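Local atomic coordinates of guanosine-3',5'-bis(diphosphate) 3'-pyrophosphohydrolase MESH1 (Drosophila melanogaster, PDB entry 3NQW), a protein that hydrolyses the starvation signal ppGpp to GDP and diphosphate with the help of manganese. Residues A7-Y15 with E73-P81. Sequence-based numbering, arbitrary orientation.
Sequences AKFMECLQY and EDVEKLFGP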
loop_
_atom_site.group_PDB
_atom_site.type_symbol
_atom_site.label_atom_id
_atom_site.label_comp_id
_atom_site.label_asym_id
_atom_site.label_seq_id
_atom_site.Cartn_x
_atom_site.Cartn_y
_atom_site.Cartn_z
ATOM N N ALA A 7 -0.121 13.340 6.253
ATOM C CA ALA A 7 0.528 12.400 7.171
ATOM C C ALA A 7 -0.515 11.404 7.668
ATOM O O ALA A 7 -0.184 10.299 8.107
ATOM C CB ALA A 7 1.133 13.146 8.332
ATOM N N LYS A 8 -1.779 11.802 7.587
ATOM C CA LYS A 8 -2.865 10.938 8.002
ATOM C C LYS A 8 -3.149 9.855 6.966
ATOM O O LYS A 8 -3.347 8.688 7.321
ATOM C CB LYS A 8 -4.112 11.773 8.273
ATOM C CG LYS A 8 -4.122 12.329 9.687
ATOM C CD LYS A 8 -4.044 11.161 10.642
ATOM C CE LYS A 8 -4.010 11.557 12.088
ATOM N NZ LYS A 8 -3.987 10.320 12.916
ATOM N N PHE A 9 -3.161 10.241 5.690
ATOM C CA PHE A 9 -3.394 9.290 4.608
ATOM C C PHE A 9 -2.284 8.236 4.583
ATOM O O PHE A 9 -2.479 7.100 4.159
ATOM C CB PHE A 9 -3.441 10.016 3.274
ATOM C CG PHE A 9 -3.609 9.098 2.106
ATOM C CD1 PHE A 9 -2.515 8.724 1.330
ATOM C CD2 PHE A 9 -4.869 8.632 1.755
ATOM C CE1 PHE A 9 -2.675 7.902 0.205
ATOM C CE2 PHE A 9 -5.044 7.809 0.633
ATOM C CZ PHE A 9 -3.943 7.444 -0.148
ATOM N N MET A 10 -1.116 8.617 5.064
ATOM C CA MET A 10 -0.012 7.706 5.067
ATOM C C MET A 10 -0.112 6.774 6.264
ATOM O O MET A 10 0.205 5.577 6.170
ATOM C CB MET A 10 1.280 8.512 5.049
ATOM C CG MET A 10 1.460 9.338 3.736
ATOM S SD MET A 10 1.339 8.359 2.176
ATOM C CE MET A 10 2.725 7.229 2.311
ATOM N N GLU A 11 -0.574 7.318 7.390
ATOM C CA GLU A 11 -0.758 6.529 8.611
ATOM C C GLU A 11 -1.933 5.568 8.401
ATOM O O GLU A 11 -2.020 4.501 9.026
ATOM C CB GLU A 11 -1.060 7.446 9.784
ATOM C CG GLU A 11 -0.976 6.714 11.086
ATOM C CD GLU A 11 -1.540 7.515 12.219
ATOM O OE1 GLU A 11 -2.519 8.262 12.001
ATOM O OE2 GLU A 11 -1.016 7.387 13.338
ATOM N N CYS A 12 -2.842 5.979 7.521
ATOM C CA CYS A 12 -3.984 5.166 7.195
ATOM C C CYS A 12 -3.562 4.069 6.220
ATOM O O CYS A 12 -3.996 2.917 6.330
ATOM C CB CYS A 12 -5.081 6.018 6.577
ATOM S SG CYS A 12 -6.493 5.027 6.052
ATOM N N LEU A 13 -2.721 4.433 5.255
ATOM C CA LEU A 13 -2.212 3.487 4.260
ATOM C C LEU A 13 -1.438 2.421 5.013
ATOM O O LEU A 13 -1.562 1.225 4.751
ATOM C CB LEU A 13 -1.249 4.188 3.300
ATOM C CG LEU A 13 -1.026 3.629 1.892
ATOM C CD1 LEU A 13 0.432 3.822 1.524
ATOM C CD2 LEU A 13 -1.413 2.172 1.827
ATOM N N GLN A 14 -0.624 2.894 5.951
ATOM C CA GLN A 14 0.207 2.047 6.790
ATOM C C GLN A 14 -0.668 1.144 7.641
ATOM O O GLN A 14 -0.417 -0.053 7.770
ATOM C CB GLN A 14 1.068 2.927 7.693
ATOM C CG GLN A 14 2.123 2.174 8.490
ATOM C CD GLN A 14 3.085 3.117 9.221
ATOM O OE1 GLN A 14 2.802 3.603 10.328
ATOM N NE2 GLN A 14 4.220 3.399 8.585
ATOM N N TYR A 15 -1.710 1.728 8.214
ATOM C CA TYR A 15 -2.609 0.975 9.064
ATOM C C TYR A 15 -3.347 -0.113 8.274
ATOM O O TYR A 15 -3.419 -1.263 8.703
ATOM C CB TYR A 15 -3.586 1.935 9.728
ATOM C CG TYR A 15 -4.521 1.260 10.682
ATOM C CD1 TYR A 15 -5.894 1.278 10.460
ATOM C CD2 TYR A 15 -4.040 0.615 11.818
ATOM C CE1 TYR A 15 -6.768 0.675 11.344
ATOM C CE2 TYR A 15 -4.909 0.009 12.708
ATOM C CZ TYR A 15 -6.272 0.044 12.464
ATOM O OH TYR A 15 -7.144 -0.557 13.341
ATOM N N GLU A 73 -13.965 2.378 16.512
ATOM C CA GLU A 73 -13.363 3.246 17.523
ATOM C C GLU A 73 -11.897 3.508 17.176
ATOM O O GLU A 73 -11.388 4.599 17.414
ATOM C CB GLU A 73 -13.467 2.601 18.912
ATOM C CG GLU A 73 -12.678 3.305 20.012
ATOM C CD GLU A 73 -12.217 2.349 21.120
ATOM O OE1 GLU A 73 -11.390 2.759 21.965
ATOM O OE2 GLU A 73 -12.674 1.184 21.158
ATOM N N ASP A 74 -11.223 2.504 16.613
ATOM C CA ASP A 74 -9.820 2.631 16.220
ATOM C C ASP A 74 -9.712 3.615 15.068
ATOM O O ASP A 74 -8.826 4.462 15.044
ATOM C CB ASP A 74 -9.260 1.282 15.768
ATOM C CG ASP A 74 -9.401 0.200 16.824
ATOM O OD1 ASP A 74 -9.909 0.488 17.927
ATOM O OD2 ASP A 74 -9.004 -0.950 16.549
ATOM N N VAL A 75 -10.616 3.486 14.107
ATOM C CA VAL A 75 -10.622 4.366 12.950
ATOM C C VAL A 75 -11.047 5.758 13.364
ATOM O O VAL A 75 -10.536 6.758 12.857
ATOM C CB VAL A 75 -11.606 3.874 11.893
ATOM C CG1 VAL A 75 -11.375 4.614 10.600
ATOM C CG2 VAL A 75 -11.470 2.374 11.710
ATOM N N GLU A 76 -12.016 5.807 14.271
ATOM C CA GLU A 76 -12.538 7.059 14.807
ATOM C C GLU A 76 -11.421 7.731 15.602
ATOM O O GLU A 76 -11.154 8.918 15.436
ATOM C CB GLU A 76 -13.735 6.767 15.724
ATOM C CG GLU A 76 -14.121 7.919 16.657
ATOM C CD GLU A 76 -14.657 9.146 15.925
ATOM O OE1 GLU A 76 -14.719 10.229 16.549
ATOM O OE2 GLU A 76 -15.024 9.023 14.735
ATOM N N LYS A 77 -10.767 6.943 16.452
ATOM C CA LYS A 77 -9.680 7.413 17.299
ATOM C C LYS A 77 -8.486 7.924 16.506
ATOM O O LYS A 77 -7.856 8.913 16.883
ATOM C CB LYS A 77 -9.214 6.282 18.212
ATOM C CG LYS A 77 -8.061 6.641 19.126
ATOM C CD LYS A 77 -7.356 5.387 19.658
ATOM C CE LYS A 77 -6.735 4.587 18.508
ATOM N NZ LYS A 77 -6.123 3.293 18.900
ATOM N N LEU A 78 -8.192 7.241 15.403
ATOM C CA LEU A 78 -7.061 7.557 14.534
ATOM C C LEU A 78 -7.319 8.514 13.378
ATOM O O LEU A 78 -6.443 9.308 13.037
ATOM C CB LEU A 78 -6.498 6.259 13.957
ATOM C CG LEU A 78 -5.741 5.385 14.936
ATOM C CD1 LEU A 78 -5.578 3.969 14.407
ATOM C CD2 LEU A 78 -4.402 6.038 15.167
ATOM N N PHE A 79 -8.506 8.447 12.778
ATOM C CA PHE A 79 -8.807 9.283 11.625
ATOM C C PHE A 79 -10.041 10.168 11.679
ATOM O O PHE A 79 -10.238 10.992 10.787
ATOM C CB PHE A 79 -8.873 8.395 10.388
ATOM C CG PHE A 79 -7.743 7.427 10.299
ATOM C CD1 PHE A 79 -7.951 6.071 10.525
ATOM C CD2 PHE A 79 -6.451 7.884 10.068
ATOM C CE1 PHE A 79 -6.882 5.177 10.526
ATOM C CE2 PHE A 79 -5.374 7.004 10.066
ATOM C CZ PHE A 79 -5.592 5.647 10.298
ATOM N N GLY A 80 -10.886 9.985 12.689
ATOM C CA GLY A 80 -12.062 10.833 12.818
ATOM C C GLY A 80 -13.395 10.335 12.293
ATOM O O GLY A 80 -13.449 9.357 11.553
ATOM N N PRO A 81 -14.502 11.006 12.662
ATOM C CA PRO A 81 -15.842 10.615 12.218
ATOM C C PRO A 81 -15.909 10.661 10.716
ATOM O O PRO A 81 -16.514 9.807 10.085
ATOM C CB PRO A 81 -16.744 11.672 12.842
ATOM C CG PRO A 81 -16.002 12.067 14.063
ATOM C CD PRO A 81 -14.583 12.178 13.547
#
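Lys8 reaches across to the last turn of helix 73-79. Its chain bends at CB-CG (chi2 -58°), then runs straight to the amine. Lys8 NZ donates to backbone Leu78 O at 2.7 Å. The amine lies in the carbonyl plane, with a C=O...N angle of 156°. Lys8 NZ also forms a 2.7 Å salt bridge with Glu11 OE1. Glu11 takes this bond on its syn lone pair, crosses Leu78 at about a right angle, and brings OE1 up to Phe79 CE2. The carboxylate stands almost perpendicular to the Phe79 ring.

Cys12 comes next, over a face of that ring. Its SG lies 4.5 Å from the Phe79 centroid, a sulfur-aromatic contact. Cys12 CB adds an off-centre CH-pi contact. Leu78 CB covers the other face. Phe79 is a knob in the hole formed by Lys8, Glu11, Cys12 and Tyr15. Replacing Phe79 with an alanine is likely to open a gap in this hole and deprive the Cys12 sulfur of its aromatic partner.

Tyr15 closes the row. Its CG is anti to the backbone N (chi1 -177°), which extends the ring toward helix 73-79. Tyr15 CD1 meets the edge of the Phe79 ring, 4.0 Å from CE1. Leu78 CD1 lies over a face of the tyrosine. Tyr15 OH touches Asp74 CB at 3.7 Å.

The two segments run roughly antiparallel, axes 11.3 Å apart at closest approach, and tie helix 7-19 to helix 72-79 within the HD-type fold. Met57 and Leu61 continue the apolar layer beside Cys12, whose side chain is about 14 Å from the bound manganese. Phe9 and Met10 pack on the second subunit. The chemistry implies an aromatic core with a polar border, where Lys8 probably offsets both the Glu11 charge and the negative end of helix 73-79.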